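Local coordinates for LPP20 lipofamily protein (Helicobacter pylori R046Wa, PDB 4KZS), which is a secreted protein of unknown function, possibly connected with the outer membrane and the Tol-Pal system of this human pathogen, at residues 108-113 and 148-153; 142-147 and 166-171; 198-203 and 213-218. All coordinates share one frame; numbering follows the deposited sequence.

Contact 1 of 3, residues 108-113 and 148-153; sequences QGLRDK and MPIERI
Leu110 of helix 103-121 reaches into the groove between Ile150 and Ile153, which lie almost one helical turn apart on helix 135-157. Followed outward, its CB lies 4.2 Å from Ile150 CG2, and beyond the fork at CG the two methyls part company. CD2 stays with Ile150, again near the CG2 methyl. CD1 goes to the other isoleucine, where it lies 3.9 Å from Ile153 CG2 and 4.1 Å from Ile153 CD1, so that the Leu110 tip is held by both ends of that branched side chain, the two crossing at about a right angle. Ile150 CG2 also comes to 3.5 Å from the backbone carbonyl oxygen Leu110 O, a van der Waals contact that brings a methyl directly against the opposite helix. Here two long helices that probably belong to the protein's three-helix bundle run roughly antiparallel, the axes of the two short segments 9.8 Å apart at 145°, and Leu110 and Ile150 form the closest CA pair at 6.6 Å. The other branch of Ile150 serves the next turn of helix 103-121: with CG1 beside the backbone N (chi1 -69°) and the chain extended beyond it, CD1 meets the aliphatic part of Lys113, 4.0 Å from Lys113 CD. Only methylenes of the lysine take part; its chain turns at the last torsion and leads away, and NZ makes a weak hydrogen bond to Leu78 O. Tyr114 and Leu117, farther along helix 103-121, also touch Ile150, while Tyr114 OH is hydrogen-bonded to Glu151 OE1.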
# COMPACT_ATOMS: atom_id res chain seq x y z
N GLN A 108 -18.95 -2.72 12.51
CA GLN A 108 -18.31 -3.92 12.96
C GLN A 108 -17.46 -4.37 11.81
O GLN A 108 -16.31 -4.75 12.00
CB GLN A 108 -19.30 -5.02 13.38
CG GLN A 108 -20.24 -4.64 14.55
CD GLN A 108 -19.54 -4.03 15.78
OE1 GLN A 108 -18.58 -4.61 16.31
NE2 GLN A 108 -20.03 -2.87 16.24
N GLY A 109 -17.97 -4.28 10.60
CA GLY A 109 -17.12 -4.69 9.47
C GLY A 109 -15.88 -3.82 9.28
O GLY A 109 -14.90 -4.26 8.66
N LEU A 110 -15.88 -2.58 9.79
CA LEU A 110 -14.71 -1.71 9.67
C LEU A 110 -13.72 -2.07 10.74
O LEU A 110 -12.51 -2.08 10.50
CB LEU A 110 -15.07 -0.23 9.78
CG LEU A 110 -15.58 0.37 8.47
CD1 LEU A 110 -15.86 1.85 8.63
CD2 LEU A 110 -14.55 0.12 7.39
N ARG A 111 -14.24 -2.39 11.93
CA ARG A 111 -13.47 -2.87 13.05
C ARG A 111 -12.73 -4.11 12.58
O ARG A 111 -11.56 -4.34 12.92
CB ARG A 111 -14.42 -3.17 14.21
CG ARG A 111 -13.93 -4.11 15.28
CD ARG A 111 -15.12 -4.74 16.01
NE ARG A 111 -15.66 -3.83 17.02
CZ ARG A 111 -15.14 -3.71 18.24
NH1 ARG A 111 -14.08 -4.45 18.55
NH2 ARG A 111 -15.67 -2.87 19.12
N ASP A 112 -13.38 -4.89 11.73
CA ASP A 112 -12.79 -6.14 11.32
C ASP A 112 -11.66 -5.98 10.31
O ASP A 112 -10.64 -6.65 10.43
CB ASP A 112 -13.85 -7.11 10.82
CG ASP A 112 -14.87 -7.50 11.91
OD1 ASP A 112 -14.66 -7.22 13.12
OD2 ASP A 112 -15.90 -8.09 11.55
N LYS A 113 -11.87 -5.14 9.30
CA LYS A 113 -10.88 -4.90 8.26
C LYS A 113 -9.69 -4.19 8.94
O LYS A 113 -8.54 -4.42 8.61
CB LYS A 113 -11.48 -4.05 7.13
CG LYS A 113 -10.64 -3.89 5.86
CD LYS A 113 -11.40 -3.09 4.78
CE LYS A 113 -10.58 -2.83 3.51
NZ LYS A 113 -10.24 -4.09 2.78
N MET A 148 -5.24 4.10 8.74
CA MET A 148 -5.50 5.36 9.40
C MET A 148 -6.88 5.95 9.09
O MET A 148 -7.61 6.38 9.99
CB MET A 148 -4.41 6.34 9.04
CG MET A 148 -3.16 6.08 9.81
SD MET A 148 -1.88 7.19 9.24
CE MET A 148 -2.63 8.77 9.73
N PRO A 149 -7.24 5.99 7.81
CA PRO A 149 -8.62 6.43 7.58
C PRO A 149 -9.68 5.55 8.30
O PRO A 149 -10.61 6.11 8.97
CB PRO A 149 -8.76 6.37 6.05
CG PRO A 149 -7.35 6.41 5.52
CD PRO A 149 -6.53 5.67 6.55
N ILE A 150 -9.54 4.21 8.20
CA ILE A 150 -10.53 3.32 8.83
C ILE A 150 -10.58 3.71 10.26
O ILE A 150 -11.64 3.84 10.84
CB ILE A 150 -10.20 1.81 8.66
CG1 ILE A 150 -10.38 1.45 7.18
CG2 ILE A 150 -11.08 0.94 9.57
CD1 ILE A 150 -9.89 0.10 6.75
N GLU A 151 -9.41 3.97 10.83
CA GLU A 151 -9.39 4.26 12.27
C GLU A 151 -10.01 5.59 12.62
O GLU A 151 -10.62 5.73 13.69
CB GLU A 151 -8.00 4.21 12.81
CG GLU A 151 -7.86 4.86 14.15
CD GLU A 151 -6.43 4.88 14.59
OE1 GLU A 151 -5.90 3.79 14.90
OE2 GLU A 151 -5.85 5.99 14.63
N ARG A 152 -9.83 6.56 11.73
CA ARG A 152 -10.43 7.87 11.95
C ARG A 152 -11.94 7.68 12.07
O ARG A 152 -12.55 8.14 13.04
CB ARG A 152 -10.08 8.85 10.83
CG ARG A 152 -9.76 10.23 11.37
CD ARG A 152 -9.43 11.26 10.30
NE ARG A 152 -8.80 10.70 9.10
CZ ARG A 152 -9.02 11.15 7.86
NH1 ARG A 152 -9.86 12.17 7.62
NH2 ARG A 152 -8.41 10.56 6.84
N ILE A 153 -12.53 6.96 11.11
CA ILE A 153 -13.94 6.63 11.18
C ILE A 153 -14.31 5.99 12.51
O ILE A 153 -15.23 6.47 13.20
CB ILE A 153 -14.34 5.69 10.06
CG1 ILE A 153 -13.92 6.32 8.74
CG2 ILE A 153 -15.83 5.43 10.15
CD1 ILE A 153 -14.29 5.52 7.53

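Contact 2 of 3, residues 142-147 and 166-171; sequences DLLAKA and NYEKIY
In the helical middle region of the protein, Leu144 of helix 135-157 packs against Tyr167, Glu168 and Tyr171 of the short helix 165-172. The CB of Leu144 points toward helix 165-172, and this one leucine carries the whole apolar contact from its own side. Its CD2 methyl comes to 3.8 Å from Tyr171 CB and equally near Tyr171 CG, touching the root of the phenol and approaching the ring obliquely. The other methyl, CD1, faces the preceding turn and lies 4.3 Å from Tyr167 CB. Between the two tyrosines, Glu168 folds over the leucine: its chain bends at chi2 (-84°), which brings the carboxylate back so that OE1 lies 3.7 Å from Leu144 CG, with CD 3.9 Å from Leu144 CD2. The two side chains run alongside one another with opposed directions, an apolar branch lying against the carboxylate in van der Waals contact. Helices 135-157 and 165-172 follow one another in the chain and form an antiparallel helical hairpin, their segment axes inclined at 153°; at an axis separation of 11.1 Å, Leu144 makes the link between them. A chi1 of 174° swings the Tyr171 ring opposite its own N, and the residue presents its CB and the near part of its ring to the leucine; its side chain also touches Met140, farther back along helix 135-157. Tyr167 behaves differently, for beyond CB its ring turns away to meet the rings of Tyr118 and Phe121 edge-to-face. Phe121 touches Leu144 as well, so helix 103-121 covers the junction from a third direction.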
# COMPACT_ATOMS: atom_id res chain seq x y z
N ASP A 142 1.50 0.72 2.81
CA ASP A 142 0.09 0.52 2.45
C ASP A 142 -0.88 0.23 3.61
O ASP A 142 -1.96 0.86 3.68
CB ASP A 142 -0.02 -0.54 1.36
CG ASP A 142 0.76 -0.16 0.10
OD1 ASP A 142 0.70 1.04 -0.26
OD2 ASP A 142 1.41 -1.05 -0.51
N LEU A 143 -0.50 -0.71 4.50
CA LEU A 143 -1.36 -1.07 5.61
C LEU A 143 -1.69 0.18 6.42
O LEU A 143 -2.88 0.51 6.69
CB LEU A 143 -0.71 -2.16 6.48
CG LEU A 143 -0.22 -3.47 5.83
CD1 LEU A 143 0.14 -4.46 6.91
CD2 LEU A 143 -1.22 -4.13 4.89
N LEU A 144 -0.63 0.90 6.76
CA LEU A 144 -0.73 2.07 7.59
C LEU A 144 -1.58 3.12 6.87
O LEU A 144 -2.42 3.81 7.48
CB LEU A 144 0.67 2.56 7.89
CG LEU A 144 1.21 2.23 9.28
CD1 LEU A 144 0.75 0.89 9.79
CD2 LEU A 144 2.71 2.28 9.33
N ALA A 145 -1.45 3.18 5.56
CA ALA A 145 -2.30 4.07 4.80
C ALA A 145 -3.79 3.63 4.72
O ALA A 145 -4.66 4.50 4.69
CB ALA A 145 -1.72 4.20 3.43
N LYS A 146 -4.10 2.33 4.65
CA LYS A 146 -5.51 1.87 4.71
C LYS A 146 -6.06 2.07 6.12
O LYS A 146 -7.15 2.62 6.29
CB LYS A 146 -5.65 0.40 4.38
CG LYS A 146 -5.09 -0.08 3.05
CD LYS A 146 -6.21 -0.19 2.02
CE LYS A 146 -5.78 -0.96 0.77
NZ LYS A 146 -6.94 -1.09 -0.18
N ALA A 147 -5.29 1.66 7.12
CA ALA A 147 -5.69 1.71 8.54
C ALA A 147 -6.04 3.10 9.06
O ALA A 147 -7.01 3.27 9.81
CB ALA A 147 -4.60 1.09 9.44
N ASN A 166 2.52 3.18 17.58
CA ASN A 166 3.62 2.29 17.81
C ASN A 166 4.12 1.70 16.55
O ASN A 166 5.32 1.50 16.38
CB ASN A 166 3.18 1.16 18.72
CG ASN A 166 4.20 0.88 19.77
OD1 ASN A 166 5.18 0.18 19.52
ND2 ASN A 166 4.00 1.45 20.98
N TYR A 167 3.19 1.37 15.67
CA TYR A 167 3.54 0.75 14.43
C TYR A 167 4.21 1.76 13.56
O TYR A 167 5.17 1.45 12.87
CB TYR A 167 2.29 0.28 13.75
CG TYR A 167 1.88 -1.11 14.12
CD1 TYR A 167 2.83 -2.12 14.27
CD2 TYR A 167 0.54 -1.43 14.27
CE1 TYR A 167 2.44 -3.41 14.59
CE2 TYR A 167 0.15 -2.72 14.57
CZ TYR A 167 1.11 -3.70 14.74
OH TYR A 167 0.73 -4.99 15.04
N GLU A 168 3.71 2.98 13.59
CA GLU A 168 4.31 4.03 12.84
C GLU A 168 5.80 4.10 13.19
O GLU A 168 6.65 3.88 12.34
CB GLU A 168 3.59 5.33 13.10
CG GLU A 168 2.25 5.37 12.40
CD GLU A 168 2.34 5.81 10.95
OE1 GLU A 168 1.31 5.81 10.25
OE2 GLU A 168 3.42 6.19 10.50
N LYS A 169 6.11 4.34 14.46
CA LYS A 169 7.49 4.24 14.94
C LYS A 169 8.24 3.12 14.26
O LYS A 169 9.15 3.35 13.49
CB LYS A 169 7.56 4.09 16.46
CG LYS A 169 8.99 4.09 17.00
CD LYS A 169 9.65 5.46 16.84
CE LYS A 169 11.08 5.45 17.37
NZ LYS A 169 11.77 6.76 17.41
N ILE A 170 7.83 1.89 14.51
CA ILE A 170 8.50 0.74 13.88
C ILE A 170 8.70 0.90 12.37
O ILE A 170 9.62 0.32 11.80
CB ILE A 170 7.68 -0.51 14.14
CG1 ILE A 170 7.69 -0.80 15.64
CG2 ILE A 170 8.19 -1.68 13.32
CD1 ILE A 170 6.53 -1.69 16.04
N TYR A 171 7.82 1.67 11.73
CA TYR A 171 7.84 1.91 10.27
C TYR A 171 8.89 2.95 9.89
O TYR A 171 9.73 2.71 9.04
CB TYR A 171 6.45 2.37 9.79
CG TYR A 171 6.39 2.77 8.33
CD1 TYR A 171 6.02 4.05 7.95
CD2 TYR A 171 6.68 1.86 7.34
CE1 TYR A 171 5.94 4.41 6.60
CE2 TYR A 171 6.58 2.19 6.01
CZ TYR A 171 6.22 3.48 5.63
OH TYR A 171 6.15 3.80 4.28

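Contact 3 of 3, residues 198-203 and 213-218; sequences SAYARV and YQIKNE
Tyr200, on helix 190-200, points its ring at Ile215 on the short strand 214-215, and the close part of the contact lies at the ring's edge. Ile215 CD1 sits there near the ring plane, 3.6 Å from Tyr200 CE1. This branch arrives at the edge because Ile215 CG1 stands beside its own backbone N (chi1 -56°) and the chain runs on extended to CD1; the still closer approach modelled for the CG2 methyl is doubtful. The looser part lies toward Asn217, whose amide plane is turned 65° from the ring, with Asn217 ND2 3.5 Å from Tyr200 OH. The amide is held elsewhere, OD1 hydrogen-bonded to Ser223 OG, while ND2 makes weak hydrogen bonds to Ile215 O and Thr183 O. Lys216, between the two inward residues, turns away and is exposed. The helix thus packs on one face of the small parallel sheet of the C-terminal region: Tyr200 also touches Ile182 of the central strand 179-182, Ile215 leans on Val180 of that strand, and helix 252-262 borders the tyrosine through Asn257.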
# COMPACT_ATOMS: atom_id res chain seq x y z
N SER A 198 22.67 7.37 -6.06
CA SER A 198 21.72 8.43 -6.14
C SER A 198 20.32 7.95 -6.50
O SER A 198 19.34 8.52 -6.03
CB SER A 198 22.20 9.40 -7.22
OG SER A 198 21.20 10.31 -7.62
N ALA A 199 20.22 6.96 -7.38
CA ALA A 199 18.91 6.47 -7.80
C ALA A 199 18.40 5.46 -6.75
O ALA A 199 17.27 5.53 -6.27
CB ALA A 199 19.02 5.84 -9.18
N TYR A 200 19.27 4.55 -6.38
CA TYR A 200 19.06 3.67 -5.27
C TYR A 200 18.51 4.46 -4.09
O TYR A 200 17.81 3.91 -3.28
CB TYR A 200 20.40 3.07 -4.86
CG TYR A 200 20.70 1.67 -5.37
CD1 TYR A 200 20.61 0.58 -4.50
CD2 TYR A 200 21.12 1.42 -6.69
CE1 TYR A 200 20.90 -0.71 -4.91
CE2 TYR A 200 21.40 0.13 -7.12
CZ TYR A 200 21.29 -0.94 -6.21
OH TYR A 200 21.57 -2.24 -6.55
N ALA A 201 18.83 5.75 -4.00
CA ALA A 201 18.53 6.56 -2.82
C ALA A 201 17.10 7.10 -2.78
O ALA A 201 16.58 7.47 -1.71
CB ALA A 201 19.50 7.72 -2.71
N ARG A 202 16.46 7.18 -3.96
CA ARG A 202 15.07 7.67 -4.00
C ARG A 202 14.08 6.57 -3.54
O ARG A 202 12.86 6.75 -3.56
CB ARG A 202 14.71 8.34 -5.34
CG ARG A 202 14.89 7.48 -6.56
CD ARG A 202 14.56 8.23 -7.86
NE ARG A 202 13.26 8.91 -7.85
CZ ARG A 202 12.75 9.63 -8.86
NH1 ARG A 202 13.41 9.78 -10.01
NH2 ARG A 202 11.56 10.21 -8.74
N VAL A 203 14.66 5.48 -3.05
CA VAL A 203 13.93 4.30 -2.66
C VAL A 203 14.64 3.67 -1.47
O VAL A 203 14.05 2.93 -0.72
CB VAL A 203 13.93 3.31 -3.85
CG1 VAL A 203 14.03 1.84 -3.41
CG2 VAL A 203 12.75 3.58 -4.77
N TYR A 213 19.69 -6.11 5.05
CA TYR A 213 19.83 -6.53 3.64
C TYR A 213 20.98 -5.85 2.91
O TYR A 213 21.16 -4.64 3.02
CB TYR A 213 18.55 -6.21 2.84
CG TYR A 213 17.39 -7.10 3.14
CD1 TYR A 213 17.03 -7.37 4.46
CD2 TYR A 213 16.64 -7.70 2.12
CE1 TYR A 213 15.97 -8.19 4.76
CE2 TYR A 213 15.55 -8.51 2.42
CZ TYR A 213 15.24 -8.75 3.76
OH TYR A 213 14.21 -9.55 4.15
N GLN A 214 21.71 -6.63 2.11
CA GLN A 214 22.76 -6.07 1.27
C GLN A 214 22.41 -6.03 -0.23
O GLN A 214 21.53 -6.72 -0.67
CB GLN A 214 24.04 -6.85 1.52
CG GLN A 214 25.24 -6.40 0.71
CD GLN A 214 26.49 -7.15 1.12
OE1 GLN A 214 26.53 -8.37 1.08
NE2 GLN A 214 27.51 -6.41 1.55
N ILE A 215 23.11 -5.21 -1.01
CA ILE A 215 22.94 -5.22 -2.45
C ILE A 215 24.34 -5.01 -2.99
O ILE A 215 24.86 -3.89 -2.94
CB ILE A 215 21.98 -4.13 -2.96
CG1 ILE A 215 20.61 -4.25 -2.29
CG2 ILE A 215 21.80 -4.24 -4.46
CD1 ILE A 215 19.60 -3.18 -2.69
N LYS A 216 24.95 -6.10 -3.46
CA LYS A 216 26.24 -6.08 -4.15
C LYS A 216 26.07 -5.55 -5.58
O LYS A 216 24.99 -5.53 -6.17
CB LYS A 216 26.89 -7.46 -4.11
CG LYS A 216 26.96 -8.06 -2.71
CD LYS A 216 28.02 -9.15 -2.56
CE LYS A 216 27.76 -10.01 -1.31
NZ LYS A 216 28.88 -10.91 -0.91
N ASN A 217 27.16 -5.03 -6.12
CA ASN A 217 27.14 -4.48 -7.45
C ASN A 217 28.46 -4.78 -8.12
O ASN A 217 29.48 -5.03 -7.45
CB ASN A 217 26.92 -2.96 -7.44
CG ASN A 217 25.47 -2.58 -7.26
OD1 ASN A 217 24.78 -2.24 -8.23
ND2 ASN A 217 25.01 -2.58 -6.01
N GLU A 218 28.43 -4.77 -9.43
CA GLU A 218 29.58 -4.96 -10.24
C GLU A 218 29.05 -4.15 -11.43
O GLU A 218 27.88 -4.26 -11.78
CB GLU A 218 29.89 -6.43 -10.57
CG GLU A 218 30.48 -7.21 -9.40
CD GLU A 218 30.71 -8.67 -9.74
OE1 GLU A 218 30.24 -9.11 -10.81
OE2 GLU A 218 31.35 -9.38 -8.94

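Overall arrangement
From the N terminus, the chain passes through an antiparallel sheet of three strands before entering helix 103-121. Contact 1 closes the first loop here, bringing helix 135-157 back against helix 103-121. Before helix 135-157 reaches its part of contact 1, it supplies residues 142-147 to contact 2, which closes on helix 165-172; the two contacts therefore cross along the chain, and they touch where Met148 SD lies 3.6 Å from Glu168 OE1. Together they tie three helices of the middle region. Contact 3 follows in series, a short closure within the C-terminal region between helix 190-200 and strand 214-215, its centre about 36 Å from that of contact 1 and about 24 Å from that of contact 2.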